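Local coordinates for protein putative oxidoreductase (Staphylococcus aureus subsp. aureus, PDB 3IV4) that probably acts as a thiol oxidoreductase with a thioredoxin fold, as a member of the monothiol bacilliredoxin BrxC family, at residues 93-98 against 105-110; 74-79 against 84-89; 26-31 against 47-52; 41-46 against 57-62. One frame throughout, in Å; residues are numbered along the deposited sequence. Where two conformers were deposited one is given.

Contact 1 of 4, residues 93-98 against 105-110; sequences MVWNRD and SSLAQA
Trp95 holds CG anti to its backbone nitrogen (chi1 170°), and a chi2 of 100° turns the indole so that one face meets the methyl of Ala110. Ala110 CB lies 3.4 Å from the centroid of the five-membered ring of Trp95, 10° off the ring normal. This is a CH-pi contact over the face. The far end of the indole touches the preceding helical turn. Trp95 CH2 packs on Leu107 CD2 at 3.6 Å, and the two side chains cross at about a right angle. Ser106 OG sits in the ring plane at the edge, 3.7 Å from Trp95 CZ2; this hydroxyl is hydrogen-bonded to Asp101 O.

The indole N-H is satisfied by a water. Trp95 NE1 donates to it at 2.8 Å, and the water donates in turn to Ser106 O and Gln109 OE1. The Arg97 guanidinium passes over both NE1 and the water with one face. Its NH1 is hydrogen-bonded to Asn96 O at 2.9 Å, with the acceptor in the guanidinium plane.

Segment 105-110 runs nearly antiparallel to segment 93-98, which lies on an outermost strand of the sheet within this chain. This is the closing strand-helix pair of a thioredoxin fold.

Contact 2 of 4, residues 74-79 against 84-89; sequences KKTNVK and QAFYFV
Gln84 opens strand 84-89 and reaches across to the chain that follows helix 66-76. The contact belongs to the helix-to-strand connection of the thioredoxin fold, where the chain leaves the helix, turns and enters the sheet antiparallel to strand 26-32. The Gln84 side chain is extended, with CG anti to the backbone nitrogen (chi1 -173°). This carries its amide to the loop. Gln84 NE2 donates to Lys79 O at 3.1 Å with an N-H...O angle of 170°. The acceptor is close to the amide plane of Gln84, while the donor is tilted from the carbonyl plane of Lys79. At the other end of the amide, a water donates to both Gln84 OE1 and Val78 O. The two ends of the amide therefore grip successive carbonyls of the loop, one directly and one through water. Val78 CG1 packs 3.4 Å from Gln84 NE2.

Two residues on, Phe86 points toward the same segment. Its CE1 corner meets Thr76 OG1 at 3.6 Å and Thr76 CG2 at 3.7 Å. Val78 CB comes to the edge of this ring, near its plane.

Phe88 continues the row. Its CZ touches Thr76 CG2 at 3.9 Å, and the Lys75 chain passes more loosely by. Phe88 also meets Phe17 of helix 14-23 edge-to-face, while Lys75 NZ forms a salt bridge with Glu18.

Thr76 OG1 has polar partners of its own. It is hydrogen-bonded to Ile72 O, and it accepts from Val78 N at 3.2 Å in an ST turn.

Contact 3 of 4, residues 26-31 against 47-52; sequences YVFVLK and NKFLYE
Phe28 presents one face of its ring to the edge of Phe49. The pair is T-shaped, with ring centroids 5.1 Å apart and planes at 78°. Phe49 CE2 is the leading atom. It lies 3.5 Å above the Phe28 plane, offset toward the rim, and its nearest neighbour there is Phe28 CE2. Phe49 CZ follows behind, 3.8 Å from the same Phe28 CE2. The edge of Phe49 thus meets the Phe28 face near its rim, not over its centre.

On the helix, Phe49 holds CG anti to its nitrogen (chi1 168°), which sends the ring out toward the sheet. On the strand, a chi1 of -76° sets the Phe28 ring beside its backbone nitrogen, with one face turned to Phe49.

Both rings are buried between the central sheet and helix 37-53. The strand and the helix are the first two elements of a beta-alpha-beta unit, strand 26-32, helix 37-53 and strand 57-61, within the thioredoxin fold. The junction between the two segments is small and wholly apolar, burying 117 Å² in all.

Other elements enclose the pair. Tyr87 of strand 84-89 stacks on Phe28, and Phe46 of helix 37-53 also packs against it. Leu107 of helix 104-110 touches both phenylalanines, and Ala110 of that helix reaches the Phe28 ring.

Contact 4 of 4, residues 41-46 against 57-62; sequences NAYDQF and GYYLIV
Tyr43 drives the edge of its ring into the face of Tyr59. The two planes stand at 89°, and the centroids are 5.0 Å apart, a T-shaped pair. Tyr43 CE1 sits over the centre of the Tyr59 ring, 3.7 Å above its plane. The hydroxyl follows along the same face: Tyr43 OH is 3.5 Å from Tyr59 CE2. Tyr59 has a chi1 of 76°, which sets CG between the backbone nitrogen and the carbonyl carbon and stands the ring up to receive Tyr43.

The other tightly packed part is buried. Here the ring end of Phe46 rests on the strand backbone rather than on a side chain. Phe46 CZ and CE2 both lie 3.4 Å from Tyr58 O. That carbonyl is also the probable acceptor for Leu30 N in the sheet. The packing is looser at Gly57, whose C atom is farther off, 4.4 Å from Phe46 CE2. Leu30 of strand 26-32 also packs against Phe46.

The tyrosine pair, close-packed in itself, forms the more solvent-exposed side. Both residues are partly exposed, and their contact is between side chains alone. Ala8 of strand 8-10 touches both, and His32 meets the Tyr43 ring. Tyr58 points the other way, with CB directed away from the helix.

The helix and strand segments run nearly antiparallel, at 163°, with axes 10.9 Å apart at closest approach. This is the helix-on-sheet packing of a beta-alpha-beta crossover, here in the N-terminal half of a thioredoxin fold.

In the fold
After strand 8-10 and helix 14-23, strand 26-32 enters the sheet, and helix 37-53 packs back on it in contact 3. The same helix then meets strand 57-61 in contact 4. These two contacts cross, because their segments alternate along the chain, and together they close the beta-alpha-beta unit. Contact 2 follows in series and closes the short loop between helix 66-76 and strand 84-89. Contact 1 comes last and closes the turn between strand 92-98 and helix 104-110. Strand 84-89 lies between strands 26-32 and 92-98 in the sheet, so backbone hydrogen bonds join contact 2 to contacts 3 and 1. Helix 104-110 lies against helix 37-53, so contact 1 touches contacts 3 and 4.

Contact 1 of 4, residues 93-98 against 105-110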
# COMPACT_ATOMS: atom_id res chain seq x y z
N MSE A 93 11.76 3.02 2.82
CA MSE A 93 10.95 1.99 3.41
C MSE A 93 11.36 1.69 4.83
O MSE A 93 12.54 1.69 5.20
CB MSE A 93 11.00 0.71 2.62
CG MSE A 93 10.09 -0.20 3.31
SE MSE A 93 10.42 -2.01 3.24
CE MSE A 93 12.31 -2.20 2.75
N VAL A 94 10.37 1.40 5.65
CA VAL A 94 10.69 1.02 7.03
C VAL A 94 9.95 -0.24 7.48
O VAL A 94 10.22 -0.76 8.57
CB VAL A 94 10.43 2.16 8.04
CG1 VAL A 94 11.27 3.41 7.71
CG2 VAL A 94 9.00 2.51 8.09
N TRP A 95 9.01 -0.73 6.66
CA TRP A 95 8.18 -1.89 7.02
C TRP A 95 7.51 -2.43 5.77
O TRP A 95 7.15 -1.66 4.86
CB TRP A 95 7.10 -1.44 8.03
CG TRP A 95 5.97 -2.39 8.39
CD1 TRP A 95 5.87 -3.19 9.52
CD2 TRP A 95 4.72 -2.56 7.69
NE1 TRP A 95 4.65 -3.83 9.54
CE2 TRP A 95 3.93 -3.45 8.44
CE3 TRP A 95 4.19 -2.01 6.50
CZ2 TRP A 95 2.66 -3.85 8.03
CZ3 TRP A 95 2.93 -2.39 6.10
CH2 TRP A 95 2.18 -3.30 6.87
N ASN A 96 7.33 -3.74 5.73
CA ASN A 96 6.44 -4.35 4.75
C ASN A 96 5.81 -5.61 5.34
O ASN A 96 6.38 -6.23 6.25
CB ASN A 96 7.18 -4.66 3.45
CG ASN A 96 8.15 -5.82 3.59
OD1 ASN A 96 7.77 -6.97 3.49
ND2 ASN A 96 9.43 -5.51 3.82
N ARG A 97 4.66 -5.99 4.80
CA ARG A 97 4.02 -7.26 5.12
C ARG A 97 3.27 -7.73 3.90
O ARG A 97 2.94 -6.92 3.01
CB ARG A 97 3.03 -7.15 6.29
CG ARG A 97 3.64 -7.01 7.68
CD ARG A 97 4.54 -8.18 8.08
NE ARG A 97 4.93 -8.09 9.49
CZ ARG A 97 5.93 -7.33 9.96
NH1 ARG A 97 6.67 -6.60 9.12
NH2 ARG A 97 6.19 -7.30 11.26
N ASP A 98 2.96 -9.02 3.85
CA ASP A 98 2.20 -9.52 2.72
C ASP A 98 1.13 -10.49 3.17
O ASP A 98 1.14 -10.94 4.33
CB ASP A 98 3.11 -10.15 1.66
CG ASP A 98 3.95 -11.27 2.22
OD1 ASP A 98 3.41 -12.38 2.43
OD2 ASP A 98 5.17 -11.06 2.44
N SER A 105 -3.87 -4.15 12.86
CA SER A 105 -2.86 -4.15 13.92
C SER A 105 -1.42 -4.11 13.40
O SER A 105 -0.58 -3.43 13.99
CB SER A 105 -3.08 -5.31 14.90
OG SER A 105 -3.24 -6.55 14.24
N SER A 106 -1.12 -4.82 12.32
CA SER A 106 0.24 -4.76 11.79
C SER A 106 0.56 -3.41 11.16
O SER A 106 1.67 -2.90 11.29
CB SER A 106 0.53 -5.91 10.83
OG SER A 106 -0.12 -5.73 9.58
N LEU A 107 -0.43 -2.82 10.48
CA LEU A 107 -0.28 -1.48 9.95
C LEU A 107 -0.03 -0.49 11.08
O LEU A 107 0.83 0.39 10.97
CB LEU A 107 -1.52 -1.09 9.12
CG LEU A 107 -1.69 -1.87 7.80
CD1 LEU A 107 -3.14 -1.89 7.34
CD2 LEU A 107 -0.82 -1.27 6.69
N ALA A 108 -0.74 -0.66 12.18
CA ALA A 108 -0.54 0.21 13.34
C ALA A 108 0.86 0.05 13.96
O ALA A 108 1.51 1.03 14.32
CB ALA A 108 -1.62 -0.02 14.36
N GLN A 109 1.34 -1.19 14.02
CA GLN A 109 2.69 -1.47 14.52
C GLN A 109 3.76 -0.84 13.65
O GLN A 109 4.81 -0.42 14.16
CB GLN A 109 2.93 -2.97 14.59
CG GLN A 109 2.20 -3.67 15.71
CD GLN A 109 1.79 -5.12 15.35
OE1 GLN A 109 2.41 -5.77 14.50
NE2 GLN A 109 0.75 -5.61 16.00
N ALA A 110 3.50 -0.74 12.35
CA ALA A 110 4.46 -0.15 11.42
C ALA A 110 4.81 1.28 11.80
O ALA A 110 5.93 1.73 11.54
CB ALA A 110 3.91 -0.20 9.99
O HOH W 1 3.85 -4.85 12.05

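Contact 2 of 4, residues 74-79 against 84-89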
# COMPACT_ATOMS: atom_id res chain seq x y z
N LYS A 74 12.07 -3.22 -6.88
CA LYS A 74 13.46 -2.76 -6.99
C LYS A 74 13.74 -1.56 -6.09
O LYS A 74 14.89 -1.28 -5.75
CB LYS A 74 13.80 -2.39 -8.44
CG LYS A 74 14.88 -3.25 -9.07
CD LYS A 74 14.32 -4.57 -9.54
CE LYS A 74 15.17 -5.12 -10.68
NZ LYS A 74 15.04 -4.37 -11.96
N LYS A 75 12.69 -0.85 -5.70
CA LYS A 75 12.83 0.32 -4.85
C LYS A 75 13.19 -0.09 -3.43
O LYS A 75 13.88 0.63 -2.71
CB LYS A 75 11.50 1.07 -4.85
CG LYS A 75 11.39 2.22 -3.88
CD LYS A 75 12.34 3.33 -4.23
CE LYS A 75 12.27 4.48 -3.22
NZ LYS A 75 12.81 5.73 -3.83
N THR A 76 12.70 -1.27 -3.04
CA THR A 76 12.71 -1.76 -1.66
C THR A 76 13.59 -2.99 -1.51
O THR A 76 13.87 -3.43 -0.38
CB THR A 76 11.26 -2.15 -1.25
OG1 THR A 76 10.78 -3.19 -2.12
CG2 THR A 76 10.32 -0.93 -1.32
N ASN A 77 14.03 -3.56 -2.63
CA ASN A 77 14.65 -4.88 -2.64
C ASN A 77 13.84 -5.99 -1.96
O ASN A 77 14.39 -6.95 -1.42
CB ASN A 77 16.08 -4.85 -2.12
CG ASN A 77 16.91 -5.97 -2.71
OD1 ASN A 77 16.62 -6.45 -3.81
ND2 ASN A 77 17.92 -6.40 -1.97
N VAL A 78 12.51 -5.85 -2.02
CA VAL A 78 11.60 -6.85 -1.50
C VAL A 78 10.91 -7.53 -2.68
O VAL A 78 10.25 -6.87 -3.48
CB VAL A 78 10.56 -6.22 -0.54
CG1 VAL A 78 9.56 -7.26 -0.09
CG2 VAL A 78 11.27 -5.61 0.68
N LYS A 79 11.08 -8.84 -2.82
CA LYS A 79 10.50 -9.52 -3.97
C LYS A 79 8.98 -9.43 -3.96
O LYS A 79 8.34 -9.39 -2.90
CB LYS A 79 10.98 -10.97 -4.09
CG LYS A 79 12.48 -11.11 -4.45
CD LYS A 79 12.81 -10.76 -5.90
CE LYS A 79 14.31 -10.54 -6.07
NZ LYS A 79 14.73 -9.27 -5.39
N GLN A 84 0.57 -6.92 -0.87
CA GLN A 84 1.82 -6.58 -0.19
C GLN A 84 1.77 -5.12 0.19
O GLN A 84 1.48 -4.28 -0.65
CB GLN A 84 2.99 -6.85 -1.13
CG GLN A 84 4.35 -6.69 -0.49
CD GLN A 84 5.46 -7.15 -1.46
OE1 GLN A 84 5.48 -6.75 -2.63
NE2 GLN A 84 6.34 -8.03 -0.98
N ALA A 85 2.05 -4.82 1.45
CA ALA A 85 1.93 -3.44 1.90
C ALA A 85 3.28 -2.93 2.37
O ALA A 85 4.08 -3.70 2.91
CB ALA A 85 0.90 -3.33 3.04
N PHE A 86 3.51 -1.64 2.13
CA PHE A 86 4.78 -0.99 2.46
C PHE A 86 4.48 0.29 3.21
O PHE A 86 3.47 0.94 2.97
CB PHE A 86 5.51 -0.59 1.18
CG PHE A 86 5.99 -1.74 0.37
CD1 PHE A 86 7.26 -2.27 0.60
CD2 PHE A 86 5.18 -2.31 -0.62
CE1 PHE A 86 7.72 -3.35 -0.15
CE2 PHE A 86 5.64 -3.38 -1.37
CZ PHE A 86 6.91 -3.90 -1.13
N TYR A 87 5.40 0.65 4.10
CA TYR A 87 5.34 1.92 4.81
C TYR A 87 6.62 2.68 4.54
O TYR A 87 7.72 2.16 4.80
CB TYR A 87 5.18 1.67 6.31
CG TYR A 87 5.00 2.90 7.18
CD1 TYR A 87 4.16 3.96 6.79
CD2 TYR A 87 5.65 2.98 8.40
CE1 TYR A 87 4.00 5.09 7.63
CE2 TYR A 87 5.49 4.09 9.24
CZ TYR A 87 4.66 5.14 8.84
OH TYR A 87 4.51 6.23 9.70
N PHE A 88 6.45 3.88 4.00
CA PHE A 88 7.57 4.79 3.71
C PHE A 88 7.58 5.99 4.63
O PHE A 88 6.55 6.65 4.83
CB PHE A 88 7.51 5.29 2.26
CG PHE A 88 7.66 4.20 1.24
CD1 PHE A 88 8.91 3.85 0.74
CD2 PHE A 88 6.54 3.48 0.82
CE1 PHE A 88 9.05 2.81 -0.19
CE2 PHE A 88 6.67 2.44 -0.11
CZ PHE A 88 7.91 2.10 -0.62
N VAL A 89 8.75 6.25 5.21
CA VAL A 89 8.93 7.40 6.08
C VAL A 89 10.01 8.25 5.43
O VAL A 89 11.12 7.79 5.23
CB VAL A 89 9.35 6.99 7.51
CG1 VAL A 89 9.71 8.22 8.34
CG2 VAL A 89 8.24 6.19 8.18
O HOH W 2 7.65 -5.97 -4.01

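Contact 3 of 4, residues 26-31 against 47-52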
# COMPACT_ATOMS: atom_id res chain seq x y z
N TYR A 26 4.84 10.45 5.70
CA TYR A 26 4.41 9.11 6.09
C TYR A 26 3.44 8.58 5.07
O TYR A 26 2.35 9.15 4.89
CB TYR A 26 3.70 9.19 7.45
CG TYR A 26 4.62 9.56 8.59
CD1 TYR A 26 5.73 8.77 8.86
CD2 TYR A 26 4.37 10.66 9.39
CE1 TYR A 26 6.59 9.07 9.88
CE2 TYR A 26 5.24 10.97 10.46
CZ TYR A 26 6.35 10.15 10.68
OH TYR A 26 7.26 10.38 11.69
N VAL A 27 3.81 7.49 4.39
CA VAL A 27 3.04 6.95 3.26
C VAL A 27 2.92 5.43 3.30
O VAL A 27 3.93 4.73 3.34
CB VAL A 27 3.72 7.32 1.92
CG1 VAL A 27 3.07 6.61 0.74
CG2 VAL A 27 3.70 8.81 1.70
N PHE A 28 1.68 4.91 3.28
CA PHE A 28 1.47 3.48 3.10
C PHE A 28 1.07 3.24 1.66
O PHE A 28 0.29 4.01 1.10
CB PHE A 28 0.35 2.97 4.02
CG PHE A 28 0.75 2.82 5.46
CD1 PHE A 28 1.32 1.63 5.91
CD2 PHE A 28 0.53 3.85 6.38
CE1 PHE A 28 1.68 1.46 7.27
CE2 PHE A 28 0.90 3.69 7.73
CZ PHE A 28 1.46 2.49 8.17
N VAL A 29 1.59 2.16 1.08
CA VAL A 29 1.30 1.77 -0.31
C VAL A 29 0.97 0.28 -0.33
O VAL A 29 1.73 -0.53 0.22
CB VAL A 29 2.52 2.03 -1.24
CG1 VAL A 29 2.21 1.58 -2.67
CG2 VAL A 29 2.91 3.51 -1.22
N LEU A 30 -0.13 -0.08 -0.98
CA LEU A 30 -0.56 -1.46 -1.08
C LEU A 30 -0.54 -1.96 -2.52
O LEU A 30 -1.17 -1.35 -3.38
CB LEU A 30 -2.00 -1.57 -0.55
CG LEU A 30 -2.68 -2.93 -0.68
CD1 LEU A 30 -2.05 -3.95 0.26
CD2 LEU A 30 -4.19 -2.82 -0.47
N LYS A 31 0.16 -3.07 -2.76
CA LYS A 31 0.00 -3.83 -3.99
C LYS A 31 -1.23 -4.71 -3.85
O LYS A 31 -1.32 -5.53 -2.93
CB LYS A 31 1.22 -4.72 -4.24
CG LYS A 31 2.51 -4.00 -4.53
CD LYS A 31 3.55 -5.01 -5.01
CE LYS A 31 4.86 -4.34 -5.41
NZ LYS A 31 5.77 -5.37 -6.04
N ASN A 47 -8.04 -0.10 4.14
CA ASN A 47 -9.05 0.96 4.23
C ASN A 47 -9.53 1.22 5.65
O ASN A 47 -9.75 2.37 6.01
CB ASN A 47 -10.28 0.63 3.38
CG ASN A 47 -10.14 1.08 1.96
OD1 ASN A 47 -10.05 2.27 1.67
ND2 ASN A 47 -10.14 0.12 1.04
N LYS A 48 -9.72 0.16 6.44
CA LYS A 48 -10.15 0.32 7.84
C LYS A 48 -9.10 1.05 8.65
O LYS A 48 -9.40 1.97 9.42
CB LYS A 48 -10.43 -1.05 8.46
CG LYS A 48 -11.82 -1.59 8.15
CD LYS A 48 -11.83 -3.07 8.38
CE LYS A 48 -13.23 -3.62 8.34
NZ LYS A 48 -13.11 -5.07 8.70
N PHE A 49 -7.84 0.69 8.45
CA PHE A 49 -6.76 1.36 9.15
C PHE A 49 -6.66 2.84 8.76
O PHE A 49 -6.62 3.73 9.63
CB PHE A 49 -5.46 0.62 8.82
CG PHE A 49 -4.23 1.36 9.24
CD1 PHE A 49 -3.86 1.42 10.58
CD2 PHE A 49 -3.44 2.01 8.29
CE1 PHE A 49 -2.72 2.10 10.97
CE2 PHE A 49 -2.30 2.70 8.67
CZ PHE A 49 -1.94 2.74 10.01
N LEU A 50 -6.63 3.12 7.46
CA LEU A 50 -6.47 4.50 7.01
C LEU A 50 -7.63 5.39 7.42
O LEU A 50 -7.43 6.54 7.85
CB LEU A 50 -6.30 4.54 5.49
CG LEU A 50 -5.03 3.91 4.94
CD1 LEU A 50 -5.17 3.72 3.43
CD2 LEU A 50 -3.80 4.72 5.33
N TYR A 51 -8.84 4.84 7.30
CA TYR A 51 -10.06 5.55 7.70
C TYR A 51 -10.06 5.89 9.19
O TYR A 51 -10.35 7.01 9.58
CB TYR A 51 -11.28 4.72 7.32
CG TYR A 51 -12.61 5.31 7.67
CD1 TYR A 51 -13.08 6.45 7.04
CD2 TYR A 51 -13.42 4.68 8.60
CE1 TYR A 51 -14.34 6.97 7.36
CE2 TYR A 51 -14.66 5.18 8.93
CZ TYR A 51 -15.11 6.33 8.31
OH TYR A 51 -16.36 6.82 8.65
N GLU A 52 -9.66 4.93 10.02
CA GLU A 52 -9.57 5.17 11.46
C GLU A 52 -8.50 6.22 11.78
O GLU A 52 -8.65 7.01 12.74
CB GLU A 52 -9.30 3.84 12.19
CG GLU A 52 -9.62 3.78 13.68
CD GLU A 52 -11.01 4.31 14.04
OE1 GLU A 52 -11.11 5.52 14.33
OE2 GLU A 52 -12.00 3.53 14.03

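Contact 4 of 4, residues 41-46 against 57-62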
# COMPACT_ATOMS: atom_id res chain seq x y z
N ASN A 41 -9.25 -8.99 1.23
CA ASN A 41 -9.20 -8.93 2.71
C ASN A 41 -8.16 -7.91 3.16
O ASN A 41 -8.41 -7.08 4.06
CB ASN A 41 -8.85 -10.32 3.28
CG ASN A 41 -10.00 -11.31 3.17
OD1 ASN A 41 -11.15 -10.93 3.01
ND2 ASN A 41 -9.67 -12.60 3.27
N ALA A 42 -6.97 -7.94 2.54
CA ALA A 42 -5.93 -6.95 2.85
C ALA A 42 -6.34 -5.51 2.52
O ALA A 42 -6.06 -4.59 3.28
CB ALA A 42 -4.63 -7.32 2.15
N TYR A 43 -6.98 -5.31 1.37
CA TYR A 43 -7.45 -4.00 0.96
C TYR A 43 -8.47 -3.48 1.98
O TYR A 43 -8.45 -2.30 2.36
CB TYR A 43 -8.07 -4.09 -0.44
CG TYR A 43 -8.47 -2.77 -1.07
CD1 TYR A 43 -7.61 -2.11 -1.93
CD2 TYR A 43 -9.73 -2.22 -0.84
CE1 TYR A 43 -7.97 -0.91 -2.53
CE2 TYR A 43 -10.10 -1.00 -1.45
CZ TYR A 43 -9.20 -0.37 -2.29
OH TYR A 43 -9.55 0.82 -2.89
N ASP A 44 -9.37 -4.36 2.42
CA ASP A 44 -10.33 -3.99 3.46
C ASP A 44 -9.63 -3.55 4.77
O ASP A 44 -9.99 -2.52 5.35
CB ASP A 44 -11.27 -5.17 3.71
CG ASP A 44 -12.41 -4.83 4.65
OD1 ASP A 44 -12.51 -5.51 5.67
OD2 ASP A 44 -13.18 -3.91 4.35
N GLN A 45 -8.63 -4.32 5.22
CA GLN A 45 -7.83 -3.94 6.40
C GLN A 45 -7.15 -2.59 6.19
O GLN A 45 -7.14 -1.75 7.08
CB GLN A 45 -6.78 -5.01 6.73
CG GLN A 45 -7.43 -6.33 7.17
CD GLN A 45 -8.13 -6.20 8.51
OE1 GLN A 45 -7.50 -5.94 9.54
NE2 GLN A 45 -9.44 -6.35 8.49
N PHE A 46 -6.61 -2.39 4.99
CA PHE A 46 -5.90 -1.18 4.62
C PHE A 46 -6.85 0.01 4.73
O PHE A 46 -6.51 1.01 5.38
CB PHE A 46 -5.35 -1.37 3.19
CG PHE A 46 -4.32 -0.36 2.75
CD1 PHE A 46 -3.04 -0.35 3.30
CD2 PHE A 46 -4.60 0.52 1.70
CE1 PHE A 46 -2.07 0.57 2.84
CE2 PHE A 46 -3.65 1.42 1.23
CZ PHE A 46 -2.38 1.45 1.81
N GLY A 57 -3.82 6.90 1.98
CA GLY A 57 -2.79 5.96 1.54
C GLY A 57 -3.03 5.64 0.09
O GLY A 57 -3.95 6.18 -0.53
N TYR A 58 -2.18 4.78 -0.45
CA TYR A 58 -2.15 4.55 -1.88
C TYR A 58 -2.14 3.08 -2.21
O TYR A 58 -1.69 2.26 -1.42
CB TYR A 58 -0.93 5.26 -2.50
CG TYR A 58 -1.00 6.73 -2.26
CD1 TYR A 58 -1.62 7.57 -3.19
CD2 TYR A 58 -0.53 7.28 -1.08
CE1 TYR A 58 -1.73 8.95 -2.94
CE2 TYR A 58 -0.65 8.64 -0.82
CZ TYR A 58 -1.23 9.46 -1.76
OH TYR A 58 -1.31 10.81 -1.46
N TYR A 59 -2.66 2.73 -3.38
CA TYR A 59 -2.62 1.34 -3.81
C TYR A 59 -2.41 1.29 -5.31
O TYR A 59 -2.56 2.29 -6.01
CB TYR A 59 -3.91 0.60 -3.39
CG TYR A 59 -5.13 0.90 -4.23
CD1 TYR A 59 -5.51 0.05 -5.28
CD2 TYR A 59 -5.89 2.05 -4.01
CE1 TYR A 59 -6.62 0.33 -6.07
CE2 TYR A 59 -7.00 2.34 -4.79
CZ TYR A 59 -7.35 1.48 -5.83
OH TYR A 59 -8.45 1.77 -6.60
N LEU A 60 -2.02 0.12 -5.78
CA LEU A 60 -1.95 -0.12 -7.23
C LEU A 60 -2.55 -1.47 -7.51
O LEU A 60 -2.50 -2.38 -6.67
CB LEU A 60 -0.51 -0.04 -7.76
CG LEU A 60 0.52 -0.97 -7.13
CD1 LEU A 60 1.50 -1.53 -8.15
CD2 LEU A 60 1.24 -0.25 -5.97
N ILE A 61 -3.14 -1.60 -8.69
CA ILE A 61 -3.59 -2.89 -9.19
C ILE A 61 -2.41 -3.53 -9.95
O ILE A 61 -2.09 -3.15 -11.07
CB ILE A 61 -4.82 -2.75 -10.09
CG1 ILE A 61 -6.01 -2.23 -9.27
CG2 ILE A 61 -5.14 -4.09 -10.74
CD1 ILE A 61 -7.13 -1.65 -10.12
N VAL A 62 -1.78 -4.50 -9.30
CA VAL A 62 -0.55 -5.12 -9.82
C VAL A 62 -0.62 -5.41 -11.32
O VAL A 62 0.19 -4.91 -12.11
CB VAL A 62 -0.24 -6.43 -9.06
CG1 VAL A 62 0.92 -7.18 -9.74
CG2 VAL A 62 0.06 -6.14 -7.58